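Local coordinates for argininosuccinate lyase (Chelativorans sp., PDB 6RXA), which acts as a C-N lyase of the aspartase/fumarase superfamily, the EDDS lyase, and probably can also split argininosuccinate into fumarate and arginine, at residues W235-A246 with A302-L313; A360-L370 with A433-R443. The protein carries 2 engineered substitutions. All coordinates share one frame; numbering follows the deposited sequence.

Interaction 1. Residues W235-A246 with A302-L313; sequences WDHVAEHAFVNA and AMGPLVGILTSL
Ile-309 reaches across to Ala-239, Ala-242, Val-238 and Trp-235, and its branches illustrate how branched side chains of one helix settle over alanines of an antiparallel neighbour. From CB, which points at the facing helix, the chain divides. CG2, set anti to the backbone N, lies against the backbone of Ala-239, 3.8 Å from its CA, and touches the edge of the Trp-235 indole at CD1 (4.0 Å). CG1 runs beside the backbone N (chi1 -67°) and carries CD1 to the methyl of Ala-242, with CD1 to CB at 3.7 Å, and to CG1 of Val-238. One turn away, Leu-306 is a knob in the hole formed by Ala-239, Ala-242, Phe-243 and Ala-246; its CD1 rests 3.9 Å from CB of Phe-243. Bare alanine methyls let the axes approach to 8.4 Å at 156°. Leu-313 closes one end, its CD2 standing 3.7 Å from CB of Trp-235, whereas at the other end a bridging water donates to both Ala-242 O and Ala-302 O, joining the two backbones near the place where Ala-246 meets Ala-302. The indole is further held by its NE1 bond to Val-325 O and by a cation-pi contact with Arg-324. Helix 236-262 is flanked by helices 112-147 and 168-193, while Phe-243 stacks on Phe-243 of the second subunit and Thr-311 bonds to Thr-311 of the fourth, placing the pair in the central helical bundle of the tetramer characteristic of this superfamily.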
loop_
_atom_site.group_PDB
_atom_site.type_symbol
_atom_site.label_atom_id
_atom_site.label_comp_id
_atom_site.label_asym_id
_atom_site.label_seq_id
_atom_site.Cartn_x
_atom_site.Cartn_y
_atom_site.Cartn_z
ATOM N N TRP A 235 10.086 -2.280 -16.292
ATOM C CA TRP A 235 9.760 -3.073 -15.114
ATOM C C TRP A 235 8.251 -3.150 -14.925
ATOM O O TRP A 235 7.791 -3.706 -13.917
ATOM C CB TRP A 235 10.389 -2.421 -13.884
ATOM C CG TRP A 235 10.752 -3.343 -12.747
ATOM C CD1 TRP A 235 10.178 -3.399 -11.523
ATOM C CD2 TRP A 235 11.832 -4.279 -12.728
ATOM N NE1 TRP A 235 10.823 -4.331 -10.734
ATOM C CE2 TRP A 235 11.842 -4.887 -11.456
ATOM C CE3 TRP A 235 12.778 -4.676 -13.672
ATOM C CZ2 TRP A 235 12.751 -5.881 -11.110
ATOM C CZ3 TRP A 235 13.696 -5.650 -13.323
ATOM C CH2 TRP A 235 13.671 -6.246 -12.054
ATOM N N ASP A 236 7.463 -2.598 -15.853
ATOM C CA ASP A 236 6.030 -2.511 -15.601
ATOM C C ASP A 236 5.395 -3.895 -15.566
ATOM O O ASP A 236 4.377 -4.086 -14.897
ATOM C CB ASP A 236 5.336 -1.667 -16.669
ATOM C CG ASP A 236 5.610 -0.181 -16.545
ATOM O OD1 ASP A 236 6.391 0.240 -15.665
ATOM O OD2 ASP A 236 4.974 0.563 -17.337
ATOM N N HIS A 237 5.967 -4.855 -16.313
ATOM C CA HIS A 237 5.488 -6.235 -16.299
ATOM C C HIS A 237 5.634 -6.871 -14.925
ATOM O O HIS A 237 4.836 -7.748 -14.562
ATOM C CB HIS A 237 6.243 -7.056 -17.351
ATOM C CG HIS A 237 7.733 -7.049 -17.180
ATOM N ND1 HIS A 237 8.491 -5.914 -17.371
ATOM C CD2 HIS A 237 8.603 -8.034 -16.849
ATOM C CE1 HIS A 237 9.764 -6.196 -17.154
ATOM N NE2 HIS A 237 9.862 -7.480 -16.850
ATOM N N VAL A 238 6.642 -6.461 -14.152
ATOM C CA VAL A 238 6.811 -6.983 -12.798
ATOM C C VAL A 238 5.715 -6.440 -11.886
ATOM O O VAL A 238 5.084 -7.183 -11.120
ATOM C CB VAL A 238 8.225 -6.655 -12.281
ATOM C CG1 VAL A 238 8.462 -7.237 -10.910
ATOM C CG2 VAL A 238 9.277 -7.167 -13.271
ATOM N N ALA A 239 5.469 -5.129 -11.964
ATOM C CA ALA A 239 4.356 -4.532 -11.239
ATOM C C ALA A 239 3.033 -5.167 -11.645
ATOM O O ALA A 239 2.190 -5.460 -10.785
ATOM C CB ALA A 239 4.322 -3.024 -11.494
ATOM N N GLU A 240 2.841 -5.406 -12.948
ATOM C CA GLU A 240 1.582 -5.968 -13.420
ATOM C C GLU A 240 1.392 -7.402 -12.938
ATOM O O GLU A 240 0.278 -7.789 -12.568
ATOM C CB GLU A 240 1.486 -5.877 -14.940
ATOM C CG GLU A 240 0.156 -6.323 -15.492
ATOM C CD GLU A 240 0.087 -6.275 -17.005
ATOM O OE1 GLU A 240 0.993 -5.730 -17.647
ATOM O OE2 GLU A 240 -0.894 -6.791 -17.558
ATOM N N HIS A 241 2.459 -8.196 -12.921
ATOM C CA HIS A 241 2.375 -9.552 -12.376
ATOM C C HIS A 241 1.970 -9.519 -10.903
ATOM O O HIS A 241 1.071 -10.260 -10.472
ATOM C CB HIS A 241 3.728 -10.230 -12.603
ATOM C CG HIS A 241 3.706 -11.711 -12.438
ATOM N ND1 HIS A 241 4.679 -12.524 -12.981
ATOM C CD2 HIS A 241 2.850 -12.528 -11.781
ATOM C CE1 HIS A 241 4.417 -13.781 -12.670
ATOM N NE2 HIS A 241 3.315 -13.812 -11.940
ATOM N N ALA A 242 2.574 -8.624 -10.128
ATOM C CA ALA A 242 2.188 -8.465 -8.732
ATOM C C ALA A 242 0.727 -8.048 -8.604
ATOM O O ALA A 242 0.008 -8.531 -7.711
ATOM C CB ALA A 242 3.101 -7.447 -8.049
ATOM N N PHE A 243 0.262 -7.156 -9.482
ATOM C CA PHE A 243 -1.126 -6.731 -9.404
ATOM C C PHE A 243 -2.098 -7.867 -9.719
ATOM O O PHE A 243 -3.100 -8.053 -9.013
ATOM C CB PHE A 243 -1.442 -5.571 -10.339
ATOM C CG PHE A 243 -2.913 -5.351 -10.451
ATOM C CD1 PHE A 243 -3.625 -4.820 -9.375
ATOM C CD2 PHE A 243 -3.605 -5.738 -11.574
ATOM C CE1 PHE A 243 -4.979 -4.663 -9.438
ATOM C CE2 PHE A 243 -4.977 -5.572 -11.642
ATOM C CZ PHE A 243 -5.667 -5.047 -10.561
ATOM N N VAL A 244 -1.880 -8.594 -10.825
ATOM C CA VAL A 244 -2.852 -9.627 -11.166
ATOM C C VAL A 244 -2.909 -10.659 -10.040
ATOM O O VAL A 244 -3.989 -11.123 -9.652
ATOM C CB VAL A 244 -2.596 -10.260 -12.546
ATOM C CG1 VAL A 244 -3.732 -11.245 -12.859
ATOM C CG2 VAL A 244 -2.517 -9.193 -13.617
ATOM N N ASN A 245 -1.748 -10.995 -9.465
ATOM C CA ASN A 245 -1.741 -11.889 -8.310
ATOM C C ASN A 245 -2.610 -11.323 -7.190
ATOM O O ASN A 245 -3.408 -12.043 -6.578
ATOM C CB ASN A 245 -0.318 -12.086 -7.793
ATOM C CG ASN A 245 0.537 -12.988 -8.660
ATOM O OD1 ASN A 245 0.120 -13.490 -9.713
ATOM N ND2 ASN A 245 1.775 -13.192 -8.209
ATOM N N ALA A 246 -2.457 -10.032 -6.889
ATOM C CA ALA A 246 -3.197 -9.447 -5.779
ATOM C C ALA A 246 -4.700 -9.431 -6.050
ATOM O O ALA A 246 -5.503 -9.720 -5.156
ATOM C CB ALA A 246 -2.713 -8.037 -5.470
ATOM N N ALA A 302 -0.060 -10.632 -0.524
ATOM C CA ALA A 302 0.204 -10.290 -1.917
ATOM C C ALA A 302 0.099 -8.789 -2.172
ATOM O O ALA A 302 0.596 -8.302 -3.190
ATOM C CB ALA A 302 -0.757 -11.030 -2.840
ATOM N N MET A 303 -0.523 -8.037 -1.264
ATOM C CA MET A 303 -0.515 -6.588 -1.407
ATOM C C MET A 303 0.894 -6.023 -1.285
ATOM O O MET A 303 1.190 -4.942 -1.813
ATOM C CB MET A 303 -1.339 -5.975 -0.276
ATOM C CG MET A 303 -2.743 -6.455 -0.187
ATOM S SD MET A 303 -3.816 -5.496 -1.249
ATOM C CE MET A 303 -3.733 -3.796 -0.601
ATOM N N GLY A 304 1.768 -6.721 -0.571
ATOM C CA GLY A 304 3.053 -6.190 -0.200
ATOM C C GLY A 304 3.986 -6.015 -1.377
ATOM O O GLY A 304 4.531 -4.931 -1.594
ATOM N N PRO A 305 4.217 -7.082 -2.153
ATOM C CA PRO A 305 5.061 -6.909 -3.352
ATOM C C PRO A 305 4.523 -5.850 -4.291
ATOM O O PRO A 305 5.303 -5.068 -4.848
ATOM C CB PRO A 305 5.063 -8.306 -3.989
ATOM C CG PRO A 305 4.835 -9.239 -2.818
ATOM C CD PRO A 305 3.827 -8.491 -1.954
ATOM N N LEU A 306 3.208 -5.808 -4.488
ATOM C CA LEU A 306 2.616 -4.813 -5.377
ATOM C C LEU A 306 3.013 -3.399 -4.964
ATOM O O LEU A 306 3.468 -2.598 -5.791
ATOM C CB LEU A 306 1.097 -4.969 -5.376
ATOM C CG LEU A 306 0.291 -3.924 -6.154
ATOM C CD1 LEU A 306 0.720 -3.894 -7.604
ATOM C CD2 LEU A 306 -1.194 -4.203 -5.991
ATOM N N VAL A 307 2.871 -3.079 -3.678
ATOM C CA VAL A 307 3.210 -1.743 -3.187
ATOM C C VAL A 307 4.710 -1.485 -3.244
ATOM O O VAL A 307 5.147 -0.406 -3.645
ATOM C CB VAL A 307 2.623 -1.539 -1.781
ATOM C CG1 VAL A 307 3.146 -0.258 -1.151
ATOM C CG2 VAL A 307 1.097 -1.535 -1.854
ATOM N N GLY A 308 5.530 -2.450 -2.834
ATOM C CA GLY A 308 6.968 -2.235 -2.879
ATOM C C GLY A 308 7.478 -1.994 -4.286
ATOM O O GLY A 308 8.323 -1.126 -4.510
ATOM N N ILE A 309 6.989 -2.783 -5.247
ATOM C CA ILE A 309 7.425 -2.632 -6.628
ATOM C C ILE A 309 7.036 -1.259 -7.154
ATOM O O ILE A 309 7.869 -0.523 -7.694
ATOM C CB ILE A 309 6.850 -3.764 -7.499
ATOM C CG1 ILE A 309 7.439 -5.115 -7.116
ATOM C CG2 ILE A 309 7.149 -3.483 -8.959
ATOM C CD1 ILE A 309 6.592 -6.306 -7.569
ATOM N N LEU A 310 5.763 -0.883 -6.986
ATOM C CA LEU A 310 5.311 0.416 -7.485
ATOM C C LEU A 310 6.004 1.574 -6.775
ATOM O O LEU A 310 6.328 2.587 -7.409
ATOM C CB LEU A 310 3.800 0.560 -7.363
ATOM C CG LEU A 310 2.992 -0.173 -8.428
ATOM C CD1 LEU A 310 1.524 -0.241 -8.002
ATOM C CD2 LEU A 310 3.126 0.442 -9.805
ATOM N N THR A 311 6.225 1.461 -5.464
ATOM C CA THR A 311 6.980 2.506 -4.772
ATOM C C THR A 311 8.354 2.677 -5.408
ATOM O O THR A 311 8.816 3.798 -5.640
ATOM C CB THR A 311 7.120 2.173 -3.291
ATOM O OG1 THR A 311 5.830 2.246 -2.670
ATOM C CG2 THR A 311 8.033 3.148 -2.592
ATOM N N SER A 312 9.036 1.560 -5.677
ATOM C CA SER A 312 10.386 1.641 -6.229
ATOM C C SER A 312 10.384 2.302 -7.606
ATOM O O SER A 312 11.303 3.066 -7.928
ATOM C CB SER A 312 11.059 0.257 -6.242
ATOM O OG SER A 312 10.613 -0.576 -7.293
ATOM N N LEU A 313 9.358 2.044 -8.428
ATOM C CA LEU A 313 9.311 2.654 -9.754
ATOM C C LEU A 313 8.994 4.138 -9.659
ATOM O O LEU A 313 9.515 4.933 -10.443
ATOM C CB LEU A 313 8.296 1.929 -10.630
ATOM C CG LEU A 313 8.633 0.461 -10.939
ATOM C CD1 LEU A 313 7.593 -0.146 -11.864
ATOM C CD2 LEU A 313 10.034 0.355 -11.524
HETATM O O HOH W 1 1.486 -9.454 -5.552
#

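Interaction 2. Residues A360-L370 with A433-R443; sequences AAENYSTMTDL and ALDPWQNVLRR
Asp-369 meets Arg-442 and Arg-443 with its two carboxylate oxygens, a case of one acid shared by two successive arginines that are turned differently against it. Arg-443, extended from CG to NE, comes end-on: NH1 and NH2 both reach OD1 of Asp-369, NH2 at 2.8 Å, and NH2 also takes OD2 at 3.2 Å. Arg-442 instead bends at chi3 (-74°) and presents its side, NE and NH2 both gripping OD2 of Asp-369, with NE to OD2 at 2.8 Å. Its guanidinium plane stands 56° from the carboxylate; that of Arg-443 is only 22° away. The Asn-439 amide lies stacked on the same carboxylate, pointing the opposite way, without bonding to it. Its ND2 is spent on Ala-433 O and Asp-435 O, which holds the amide in place, and OD1 accepts from a water that also serves Ser-365 O and Asp-369 N. Around this polar core, CG2 of Thr-366 lies 3.6 Å from Leu-434 O, Pro-436 covers Ala-360 and Ala-361, and CE of Met-367 presses tightly on CD2 of Leu-434 at 3.4 Å. A leucine in place of Asp-369 has no carboxylate to share, and would probably leave Arg-443 without this salt-bridge mate and Arg-442 more dependent on Asp-432. Helix 367-378 is thus tied to the end of helix 436-442 within the argininosuccinate lyase C-terminal region, beside strand 161-167, whose Gln-164 also bonds to Arg-443. Five salt-bridge hydrogen bonds on one buried carboxylate probably favour its ionised form and restrict its rotation.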
loop_
_atom_site.group_PDB
_atom_site.type_symbol
_atom_site.label_atom_id
_atom_site.label_comp_id
_atom_site.label_asym_id
_atom_site.label_seq_id
_atom_site.Cartn_x
_atom_site.Cartn_y
_atom_site.Cartn_z
ATOM N N ALA A 360 -33.754 -20.701 3.373
ATOM C CA ALA A 360 -34.396 -20.074 2.217
ATOM C C ALA A 360 -35.906 -19.993 2.397
ATOM O O ALA A 360 -36.537 -19.005 1.997
ATOM C CB ALA A 360 -34.055 -20.839 0.937
ATOM N N ALA A 361 -36.505 -21.025 2.998
ATOM C CA ALA A 361 -37.943 -21.075 3.172
ATOM C C ALA A 361 -38.423 -20.259 4.364
ATOM O O ALA A 361 -39.566 -19.780 4.356
ATOM C CB ALA A 361 -38.387 -22.523 3.385
ATOM N N GLU A 362 -37.587 -20.082 5.383
ATOM C CA GLU A 362 -38.044 -19.547 6.661
ATOM C C GLU A 362 -37.609 -18.126 6.975
ATOM O O GLU A 362 -38.307 -17.453 7.735
ATOM C CB GLU A 362 -37.600 -20.463 7.812
ATOM C CG GLU A 362 -38.207 -21.843 7.718
ATOM C CD GLU A 362 -37.904 -22.718 8.918
ATOM O OE1 GLU A 362 -37.064 -22.333 9.753
ATOM O OE2 GLU A 362 -38.527 -23.795 9.024
ATOM N N ASN A 363 -36.493 -17.629 6.425
ATOM C CA ASN A 363 -35.873 -16.410 6.937
ATOM C C ASN A 363 -36.102 -15.163 6.076
ATOM O O ASN A 363 -35.353 -14.187 6.199
ATOM C CB ASN A 363 -34.379 -16.624 7.159
ATOM C CG ASN A 363 -34.085 -17.568 8.298
ATOM O OD1 ASN A 363 -34.973 -17.962 9.040
ATOM N ND2 ASN A 363 -32.817 -17.932 8.445
ATOM N N TYR A 364 -37.127 -15.161 5.246
ATOM C CA TYR A 364 -37.711 -13.978 4.593
ATOM C C TYR A 364 -37.018 -13.560 3.308
ATOM O O TYR A 364 -37.361 -12.478 2.764
ATOM C CB TYR A 364 -37.886 -12.782 5.538
ATOM C CG TYR A 364 -38.569 -13.156 6.841
ATOM C CD1 TYR A 364 -39.905 -13.521 6.869
ATOM C CD2 TYR A 364 -37.857 -13.172 8.037
ATOM C CE1 TYR A 364 -40.519 -13.883 8.055
ATOM C CE2 TYR A 364 -38.463 -13.530 9.222
ATOM C CZ TYR A 364 -39.792 -13.878 9.226
ATOM O OH TYR A 364 -40.396 -14.233 10.416
ATOM N N SER A 365 -36.107 -14.356 2.758
ATOM C CA SER A 365 -35.527 -14.038 1.460
ATOM C C SER A 365 -36.542 -14.111 0.319
ATOM O O SER A 365 -36.247 -13.617 -0.779
ATOM C CB SER A 365 -34.333 -14.954 1.184
ATOM O OG SER A 365 -34.758 -16.256 0.847
ATOM N N THR A 366 -37.702 -14.724 0.533
ATOM C CA THR A 366 -38.740 -14.797 -0.496
ATOM C C THR A 366 -39.609 -13.547 -0.566
ATOM O O THR A 366 -40.557 -13.518 -1.357
ATOM C CB THR A 366 -39.615 -16.032 -0.248
ATOM O OG1 THR A 366 -40.129 -15.975 1.090
ATOM C CG2 THR A 366 -38.797 -17.305 -0.435
ATOM N N MET A 367 -39.316 -12.496 0.201
ATOM C CA MET A 367 -40.232 -11.361 0.243
ATOM C C MET A 367 -40.236 -10.547 -1.052
ATOM O O MET A 367 -41.244 -9.895 -1.353
ATOM C CB MET A 367 -39.931 -10.461 1.440
ATOM C CG MET A 367 -40.218 -11.101 2.779
ATOM S SD MET A 367 -41.949 -11.555 2.987
ATOM C CE MET A 367 -41.832 -13.345 2.955
ATOM N N THR A 368 -39.142 -10.550 -1.821
ATOM C CA THR A 368 -39.173 -9.845 -3.098
ATOM C C THR A 368 -40.220 -10.454 -4.013
ATOM O O THR A 368 -41.008 -9.740 -4.639
ATOM C CB THR A 368 -37.820 -9.875 -3.799
ATOM O OG1 THR A 368 -36.835 -9.200 -3.022
ATOM C CG2 THR A 368 -37.942 -9.160 -5.154
ATOM N N ASP A 369 -40.264 -11.784 -4.083
ATOM C CA ASP A 369 -41.262 -12.414 -4.942
ATOM C C ASP A 369 -42.678 -12.106 -4.479
ATOM O O ASP A 369 -43.583 -11.938 -5.302
ATOM C CB ASP A 369 -41.030 -13.912 -5.063
ATOM C CG ASP A 369 -40.063 -14.238 -6.176
ATOM O OD1 ASP A 369 -39.313 -13.318 -6.569
ATOM O OD2 ASP A 369 -40.064 -15.388 -6.672
ATOM N N LEU A 370 -42.906 -12.028 -3.161
ATOM C CA LEU A 370 -44.222 -11.603 -2.678
ATOM C C LEU A 370 -44.551 -10.186 -3.152
ATOM O O LEU A 370 -45.679 -9.912 -3.590
ATOM C CB LEU A 370 -44.284 -11.727 -1.154
ATOM C CG LEU A 370 -45.637 -11.503 -0.475
ATOM C CD1 LEU A 370 -46.631 -12.576 -0.911
ATOM C CD2 LEU A 370 -45.501 -11.489 1.040
ATOM N N ALA A 433 -45.648 -17.492 -4.165
ATOM C CA ALA A 433 -44.622 -16.463 -4.063
ATOM C C ALA A 433 -43.605 -16.794 -2.978
ATOM O O ALA A 433 -42.435 -16.412 -3.088
ATOM C CB ALA A 433 -45.272 -15.108 -3.782
ATOM N N LEU A 434 -44.028 -17.508 -1.934
ATOM C CA LEU A 434 -43.171 -17.802 -0.792
ATOM C C LEU A 434 -42.433 -19.127 -0.918
ATOM O O LEU A 434 -41.655 -19.480 -0.022
ATOM C CB LEU A 434 -44.002 -17.829 0.493
ATOM C CG LEU A 434 -44.724 -16.544 0.870
ATOM C CD1 LEU A 434 -45.618 -16.790 2.090
ATOM C CD2 LEU A 434 -43.757 -15.414 1.145
ATOM N N ASP A 435 -42.650 -19.868 -1.991
ATOM C CA ASP A 435 -41.977 -21.145 -2.190
ATOM C C ASP A 435 -40.579 -20.847 -2.707
ATOM O O ASP A 435 -40.442 -20.309 -3.816
ATOM C CB ASP A 435 -42.773 -21.953 -3.213
ATOM C CG ASP A 435 -42.157 -23.306 -3.504
ATOM O OD1 ASP A 435 -40.927 -23.465 -3.396
ATOM O OD2 ASP A 435 -42.921 -24.226 -3.876
ATOM N N PRO A 436 -39.511 -21.154 -1.955
ATOM C CA PRO A 436 -38.178 -20.720 -2.398
ATOM C C PRO A 436 -37.725 -21.379 -3.683
ATOM O O PRO A 436 -36.929 -20.788 -4.424
ATOM C CB PRO A 436 -37.263 -21.083 -1.215
ATOM C CG PRO A 436 -37.985 -22.187 -0.511
ATOM C CD PRO A 436 -39.451 -21.922 -0.691
ATOM N N TRP A 437 -38.174 -22.607 -3.962
ATOM C CA TRP A 437 -37.806 -23.230 -5.225
ATOM C C TRP A 437 -38.484 -22.520 -6.389
ATOM O O TRP A 437 -37.869 -22.336 -7.446
ATOM C CB TRP A 437 -38.150 -24.720 -5.220
ATOM C CG TRP A 437 -37.677 -25.421 -6.466
ATOM C CD1 TRP A 437 -38.437 -26.106 -7.371
ATOM C CD2 TRP A 437 -36.333 -25.475 -6.953
ATOM N NE1 TRP A 437 -37.644 -26.592 -8.389
ATOM C CE2 TRP A 437 -36.346 -26.220 -8.148
ATOM C CE3 TRP A 437 -35.112 -24.968 -6.487
ATOM C CZ2 TRP A 437 -35.190 -26.469 -8.885
ATOM C CZ3 TRP A 437 -33.970 -25.219 -7.221
ATOM C CH2 TRP A 437 -34.016 -25.959 -8.405
ATOM N N GLN A 438 -39.742 -22.098 -6.208
ATOM C CA GLN A 438 -40.387 -21.284 -7.238
ATOM C C GLN A 438 -39.683 -19.942 -7.412
ATOM O O GLN A 438 -39.667 -19.395 -8.521
ATOM C CB GLN A 438 -41.877 -21.090 -6.959
ATOM C CG GLN A 438 -42.674 -22.383 -6.984
ATOM C CD GLN A 438 -42.568 -23.128 -8.302
ATOM O OE1 GLN A 438 -42.740 -22.550 -9.374
ATOM N NE2 GLN A 438 -42.276 -24.418 -8.223
ATOM N N ASN A 439 -39.104 -19.384 -6.336
ATOM C CA ASN A 439 -38.317 -18.162 -6.494
ATOM C C ASN A 439 -37.153 -18.411 -7.446
ATOM O O ASN A 439 -36.808 -17.554 -8.270
ATOM C CB ASN A 439 -37.746 -17.682 -5.151
ATOM C CG ASN A 439 -38.723 -16.874 -4.337
ATOM O OD1 ASN A 439 -38.410 -15.761 -3.915
ATOM N ND2 ASN A 439 -39.886 -17.434 -4.080
ATOM N N VAL A 440 -36.502 -19.573 -7.313
ATOM C CA VAL A 440 -35.383 -19.907 -8.184
ATOM C C VAL A 440 -35.865 -20.103 -9.611
ATOM O O VAL A 440 -35.312 -19.530 -10.555
ATOM C CB VAL A 440 -34.654 -21.156 -7.655
ATOM C CG1 VAL A 440 -33.663 -21.650 -8.670
ATOM C CG2 VAL A 440 -33.940 -20.831 -6.341
ATOM N N LEU A 441 -36.933 -20.888 -9.784
ATOM C CA LEU A 441 -37.425 -21.191 -11.124
ATOM C C LEU A 441 -37.875 -19.935 -11.861
ATOM O O LEU A 441 -37.712 -19.834 -13.085
ATOM C CB LEU A 441 -38.566 -22.202 -11.036
ATOM C CG LEU A 441 -38.191 -23.606 -10.573
ATOM C CD1 LEU A 441 -39.429 -24.519 -10.575
ATOM C CD2 LEU A 441 -37.094 -24.179 -11.439
ATOM N N ARG A 442 -38.468 -18.973 -11.149
ATOM C CA ARG A 442 -38.907 -17.745 -11.804
ATOM C C ARG A 442 -37.742 -16.893 -12.298
ATOM O O ARG A 442 -37.923 -16.107 -13.235
ATOM C CB ARG A 442 -39.778 -16.922 -10.850
ATOM C CG ARG A 442 -41.200 -17.437 -10.771
ATOM C CD ARG A 442 -42.091 -16.501 -9.991
ATOM N NE ARG A 442 -41.841 -16.567 -8.556
ATOM C CZ ARG A 442 -42.498 -17.365 -7.714
ATOM N NH1 ARG A 442 -43.461 -18.169 -8.146
ATOM N NH2 ARG A 442 -42.197 -17.346 -6.422
ATOM N N ARG A 443 -36.562 -17.032 -11.700
ATOM C CA ARG A 443 -35.391 -16.236 -12.072
ATOM C C ARG A 443 -34.626 -16.996 -13.150
ATOM O O ARG A 443 -33.583 -17.613 -12.904
ATOM C CB ARG A 443 -34.539 -15.953 -10.843
ATOM C CG ARG A 443 -35.195 -14.993 -9.855
ATOM C CD ARG A 443 -34.472 -14.971 -8.506
ATOM N NE ARG A 443 -34.947 -13.824 -7.736
ATOM C CZ ARG A 443 -36.153 -13.748 -7.185
ATOM N NH1 ARG A 443 -36.530 -12.651 -6.532
ATOM N NH2 ARG A 443 -36.991 -14.771 -7.286
HETATM O O HOH W 2 -40.943 -18.280 2.221
HETATM O O HOH W 3 -37.641 -13.164 -3.231
#

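Overall arrangement
Interaction 1 closes before interaction 2 opens along the chain, and their centres lie 45 Å apart, with nearest atoms about 30 Å from each other. The first joins helices 236-262 and 303-314 in the middle of the elongated chain, where the subunits meet; the second joins helices 353-362 and 367-378 to helices 427-434 and 436-442 towards one end, in the C-terminal region. One is almost wholly apolar, the other centred on charge. Both touch the fourth subunit: residues 360-370 pack on its Met-283 and Gln-285, near in sequence to the ligand-binding Ser-281 and Lys-286. Bundle core and peripheral helices thus both contribute to the tetramer, consistent with the shared active sites of this superfamily.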